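Local coordinates for tyrocidine synthetase 3 (Brevibacillus brevis, PDB 2JGP), which combines a peptidyl carrier and a condensation domain of a nonribosomal peptide synthetase, the latter probably forming peptide bonds in tyrocidine biosynthesis, at residues Met476-Glu481 / Arg497-Ile502; Asn338-Lys343 / Glu493-His498. All blocks are in the same frame, centred on the assembly; numbering follows the deposited sequence.

Contact 1: residues Met476-Glu481 / Arg497-Ile502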
# COMPACT_ATOMS: atom_id res chain seq x y z
N MET A 476 6.09 -19.51 2.41
CA MET A 476 5.68 -18.40 1.56
C MET A 476 4.92 -18.99 0.38
O MET A 476 5.35 -19.98 -0.21
CB MET A 476 6.91 -17.64 1.06
CG MET A 476 6.58 -16.42 0.22
SD MET A 476 8.02 -15.82 -0.68
CE MET A 476 8.25 -17.13 -1.88
N THR A 477 3.77 -18.40 0.05
CA THR A 477 3.01 -18.79 -1.13
C THR A 477 3.09 -17.69 -2.17
O THR A 477 3.20 -16.51 -1.83
CB THR A 477 1.54 -19.06 -0.80
OG1 THR A 477 0.92 -17.85 -0.34
CG2 THR A 477 1.40 -20.14 0.26
N ILE A 478 3.05 -18.09 -3.44
CA ILE A 478 3.13 -17.19 -4.57
C ILE A 478 1.79 -17.20 -5.31
O ILE A 478 1.36 -18.25 -5.79
CB ILE A 478 4.27 -17.63 -5.53
CG1 ILE A 478 5.63 -17.46 -4.84
CG2 ILE A 478 4.27 -16.82 -6.82
CD1 ILE A 478 5.95 -16.02 -4.49
N GLY A 479 1.13 -16.05 -5.36
CA GLY A 479 -0.15 -15.90 -6.05
C GLY A 479 -0.01 -15.01 -7.27
O GLY A 479 0.69 -13.99 -7.22
N VAL A 480 -0.68 -15.39 -8.36
CA VAL A 480 -0.73 -14.56 -9.56
C VAL A 480 -2.18 -14.41 -9.99
O VAL A 480 -2.86 -15.39 -10.27
CB VAL A 480 0.11 -15.16 -10.71
CG1 VAL A 480 0.02 -14.29 -11.97
CG2 VAL A 480 1.57 -15.30 -10.27
N GLU A 481 -2.64 -13.16 -10.00
CA GLU A 481 -3.93 -12.78 -10.54
C GLU A 481 -3.64 -12.21 -11.91
O GLU A 481 -2.85 -11.28 -12.03
CB GLU A 481 -4.59 -11.73 -9.65
CG GLU A 481 -5.84 -11.10 -10.21
CD GLU A 481 -6.24 -9.87 -9.43
OE1 GLU A 481 -6.89 -10.02 -8.38
OE2 GLU A 481 -5.90 -8.74 -9.87
N ARG A 497 6.24 -21.28 -11.34
CA ARG A 497 7.32 -22.24 -11.15
C ARG A 497 8.67 -21.63 -11.52
O ARG A 497 9.67 -21.88 -10.86
CB ARG A 497 7.10 -23.51 -11.98
CG ARG A 497 5.89 -24.35 -11.57
CD ARG A 497 5.94 -25.76 -12.15
NE ARG A 497 5.87 -25.78 -13.62
CZ ARG A 497 4.75 -25.72 -14.34
NH1 ARG A 497 3.56 -25.62 -13.75
NH2 ARG A 497 4.82 -25.74 -15.67
N HIS A 498 8.68 -20.83 -12.59
CA HIS A 498 9.90 -20.14 -13.02
C HIS A 498 10.37 -19.12 -11.98
O HIS A 498 11.57 -18.94 -11.79
CB HIS A 498 9.72 -19.49 -14.39
CG HIS A 498 9.72 -20.46 -15.53
ND1 HIS A 498 10.17 -21.76 -15.40
CD2 HIS A 498 9.35 -20.32 -16.82
CE1 HIS A 498 10.06 -22.38 -16.56
NE2 HIS A 498 9.57 -21.53 -17.44
N PHE A 499 9.44 -18.46 -11.30
CA PHE A 499 9.81 -17.58 -10.19
C PHE A 499 10.54 -18.37 -9.10
O PHE A 499 11.56 -17.92 -8.57
CB PHE A 499 8.59 -16.87 -9.59
CG PHE A 499 8.93 -15.99 -8.41
CD1 PHE A 499 9.40 -14.70 -8.61
CD2 PHE A 499 8.82 -16.47 -7.12
CE1 PHE A 499 9.74 -13.90 -7.53
CE2 PHE A 499 9.16 -15.68 -6.02
CZ PHE A 499 9.62 -14.39 -6.23
N LEU A 500 10.01 -19.55 -8.77
CA LEU A 500 10.60 -20.39 -7.73
C LEU A 500 11.96 -20.94 -8.15
O LEU A 500 12.83 -21.11 -7.30
CB LEU A 500 9.66 -21.54 -7.36
CG LEU A 500 8.31 -21.13 -6.77
CD1 LEU A 500 7.47 -22.38 -6.50
CD2 LEU A 500 8.50 -20.31 -5.50
N THR A 501 12.13 -21.23 -9.44
CA THR A 501 13.43 -21.67 -9.93
C THR A 501 14.45 -20.52 -9.82
O THR A 501 15.57 -20.73 -9.37
CB THR A 501 13.37 -22.22 -11.38
OG1 THR A 501 12.89 -21.21 -12.27
CG2 THR A 501 12.43 -23.42 -11.45
N ILE A 502 14.04 -19.31 -10.20
CA ILE A 502 14.92 -18.15 -10.07
C ILE A 502 15.29 -17.94 -8.60
O ILE A 502 16.46 -17.73 -8.26
CB ILE A 502 14.27 -16.87 -10.66
CG1 ILE A 502 14.22 -16.96 -12.19
CG2 ILE A 502 15.06 -15.62 -10.24
CD1 ILE A 502 13.26 -15.97 -12.83

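Contact 2: residues Asn338-Lys343 / Glu493-His498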
# COMPACT_ATOMS: atom_id res chain seq x y z
N ASN A 338 11.60 -8.93 -10.78
CA ASN A 338 12.17 -8.19 -11.91
C ASN A 338 12.98 -9.05 -12.89
O ASN A 338 12.89 -8.85 -14.11
CB ASN A 338 13.04 -7.02 -11.44
CG ASN A 338 12.23 -5.77 -11.17
OD1 ASN A 338 12.18 -4.87 -12.00
ND2 ASN A 338 11.60 -5.72 -10.01
N VAL A 339 13.77 -9.99 -12.38
CA VAL A 339 14.52 -10.90 -13.27
C VAL A 339 13.58 -11.87 -14.00
O VAL A 339 13.80 -12.19 -15.17
CB VAL A 339 15.73 -11.62 -12.59
CG1 VAL A 339 15.64 -11.61 -11.07
CG2 VAL A 339 15.92 -13.04 -13.13
N LEU A 340 12.51 -12.31 -13.32
CA LEU A 340 11.47 -13.14 -13.94
C LEU A 340 10.87 -12.43 -15.15
O LEU A 340 10.81 -12.98 -16.25
CB LEU A 340 10.37 -13.44 -12.92
CG LEU A 340 9.47 -14.69 -13.06
CD1 LEU A 340 8.04 -14.34 -12.71
CD2 LEU A 340 9.54 -15.37 -14.41
N LEU A 341 10.43 -11.19 -14.94
CA LEU A 341 9.83 -10.38 -16.00
C LEU A 341 10.84 -10.10 -17.12
O LEU A 341 10.49 -10.13 -18.29
CB LEU A 341 9.28 -9.06 -15.45
CG LEU A 341 8.12 -9.14 -14.45
CD1 LEU A 341 7.78 -7.75 -13.94
CD2 LEU A 341 6.89 -9.80 -15.07
N ALA A 342 12.08 -9.80 -16.73
CA ALA A 342 13.15 -9.53 -17.69
C ALA A 342 13.37 -10.70 -18.65
O ALA A 342 13.59 -10.51 -19.84
CB ALA A 342 14.45 -9.19 -16.96
N LYS A 343 13.31 -11.92 -18.11
CA LYS A 343 13.53 -13.12 -18.92
C LYS A 343 12.33 -13.42 -19.82
O LYS A 343 12.50 -13.77 -20.99
CB LYS A 343 13.87 -14.31 -18.02
CG LYS A 343 15.29 -14.25 -17.47
CD LYS A 343 15.66 -15.47 -16.65
CE LYS A 343 17.05 -15.32 -16.06
NZ LYS A 343 18.09 -15.24 -17.12
N GLU A 493 0.81 -20.88 -14.34
CA GLU A 493 1.39 -21.89 -13.45
C GLU A 493 2.87 -22.10 -13.75
O GLU A 493 3.67 -22.26 -12.83
CB GLU A 493 0.60 -23.20 -13.51
CG GLU A 493 -0.77 -23.11 -12.83
CD GLU A 493 -1.61 -24.38 -12.98
OE1 GLU A 493 -1.22 -25.29 -13.74
OE2 GLU A 493 -2.67 -24.45 -12.32
N ARG A 494 3.24 -22.08 -15.03
CA ARG A 494 4.65 -22.20 -15.43
C ARG A 494 5.46 -20.95 -15.05
O ARG A 494 6.60 -21.06 -14.61
CB ARG A 494 4.76 -22.45 -16.94
CG ARG A 494 6.18 -22.68 -17.43
CD ARG A 494 6.23 -22.97 -18.93
NE ARG A 494 5.53 -24.21 -19.27
CZ ARG A 494 4.35 -24.30 -19.87
NH1 ARG A 494 3.67 -23.22 -20.24
NH2 ARG A 494 3.83 -25.50 -20.11
N PHE A 495 4.84 -19.78 -15.23
CA PHE A 495 5.39 -18.49 -14.82
C PHE A 495 5.76 -18.50 -13.34
O PHE A 495 6.84 -18.05 -12.95
CB PHE A 495 4.33 -17.41 -15.10
CG PHE A 495 4.76 -15.99 -14.79
CD1 PHE A 495 5.61 -15.30 -15.64
CD2 PHE A 495 4.24 -15.32 -13.68
CE1 PHE A 495 5.97 -13.98 -15.38
CE2 PHE A 495 4.59 -14.01 -13.40
CZ PHE A 495 5.46 -13.33 -14.26
N SER A 496 4.86 -19.05 -12.52
CA SER A 496 5.07 -19.15 -11.07
C SER A 496 6.21 -20.10 -10.71
O SER A 496 7.03 -19.78 -9.86
CB SER A 496 3.78 -19.59 -10.39
OG SER A 496 2.71 -18.70 -10.69
N ARG A 497 6.24 -21.28 -11.34
CA ARG A 497 7.32 -22.24 -11.15
C ARG A 497 8.67 -21.63 -11.52
O ARG A 497 9.67 -21.88 -10.86
CB ARG A 497 7.10 -23.51 -11.98
CG ARG A 497 5.89 -24.35 -11.57
CD ARG A 497 5.94 -25.76 -12.15
NE ARG A 497 5.87 -25.78 -13.62
CZ ARG A 497 4.75 -25.72 -14.34
NH1 ARG A 497 3.56 -25.62 -13.75
NH2 ARG A 497 4.82 -25.74 -15.67
N HIS A 498 8.68 -20.83 -12.59
CA HIS A 498 9.90 -20.14 -13.02
C HIS A 498 10.37 -19.12 -11.98
O HIS A 498 11.57 -18.94 -11.79
CB HIS A 498 9.72 -19.49 -14.39
CG HIS A 498 9.72 -20.46 -15.53
ND1 HIS A 498 10.17 -21.76 -15.40
CD2 HIS A 498 9.35 -20.32 -16.82
CE1 HIS A 498 10.06 -22.38 -16.56
NE2 HIS A 498 9.57 -21.53 -17.44

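Contact 1: residues Met476-Glu481 / Arg497-Ile502
Ile478 on the strand meets Phe499 and Leu500 on the helix through its longer branch. From CB the side chain divides: CG1 lies anti to the carbonyl carbon (chi1 -67°), which carries this branch toward the helix. CG1 touches both helix residues, 4.0 Å from Phe499 CD2 and 4.1 Å from Leu500 CD2. One bond further, Ile478 CD1 comes within 3.6 Å of Phe499 CE2, oblique to the ring. The two side chains cross at about a right angle. Leu500 instead slides past Ile478 in the opposite direction; its CB bond does not aim at the strand, but CD2 closes in. Met476, also on the helix-facing side of the strand, sends its CE methyl to the edge of the Phe499 ring, where it stands a loose 4.5 Å from CE2. No hydrogen bond crosses the interface, which is buried and apolar. Strand and helix run 140° apart in direction, with their axes 10.1 Å from each other at closest approach. Helix 489-508 here packs on a face of the mixed sheet, within the chloramphenicol-acetyltransferase-like fold of condensation domains. The strand is an inner one of this four-stranded sheet, flanked by strands 303-309 and 465-471, and Phe467 of the latter meets the Phe499 ring. Leu333 and Ala336 of helix 329-345 also touch Phe499, placing its ring between the sheet and that helix.

Contact 2: residues Asn338-Lys343 / Glu493-His498
Leu340 and Leu341 of one helix close on the Phe495 ring of the other, the first over a face and the second at the edge. Leu340 comes first in sequence and makes the larger contact. Its CG lies roughly anti to the backbone N (chi1 -155°), which directs the branched end toward the Phe495 helix. CD1 lies over a face of the ring, but it is modelled too close to the ring carbons, and the apparent CH-pi contact is doubtful in detail. The other methyl, CD2, lies on the same side of the ring plane, out toward the CD1-CE1 bond, with Leu340 CD2 4.0 Å from Phe495 CE1 and 4.1 Å from His498 CB. Around this leucine helices 329-345 and 489-508 pack against each other in the condensation-domain fold, which is related to chloramphenicol acetyltransferase; the short segments run 127° apart in direction, with axes 10.8 Å apart at closest approach. CA atoms of Leu340 and His498 are 7.2 Å apart. The packing is apolar and buried, and no hydrogen bond joins the helices here. Next comes Leu341, whose CB bond does not aim at the partner helix; its CD2 nevertheless reaches the ring edge, near the ring plane and 3.9 Å from Phe495 CZ. The same side chain also touches Ile350 and Val352 of strand 350-356. Tyr344, one residue beyond Lys343, meets the Phe495 ring edge-to-face.

Overall arrangement
Helix 489-508 serves both contacts, with Arg497 and His498 belonging to each. It faces strand 476-483 in contact 1 and helix 329-345 in contact 2, so the strand and the two helices pack against one another around Phe499, Leu340 and Ile502 in the condensation domain. The contact centres are about 8 Å apart. Ile502 CD1 packs 3.5 Å from Leu340 CA, and Phe499 CB lies 4.1 Å from Leu340 CD1; between strand and helix, Val480 CG2 comes within 3.6 Å of Ser496 OG. Neither contact includes the sodium-binding residues Gln396 and Asp400, although helix 387-403, which bears both, touches Asn338 and Val339 through Phe390 and Phe387.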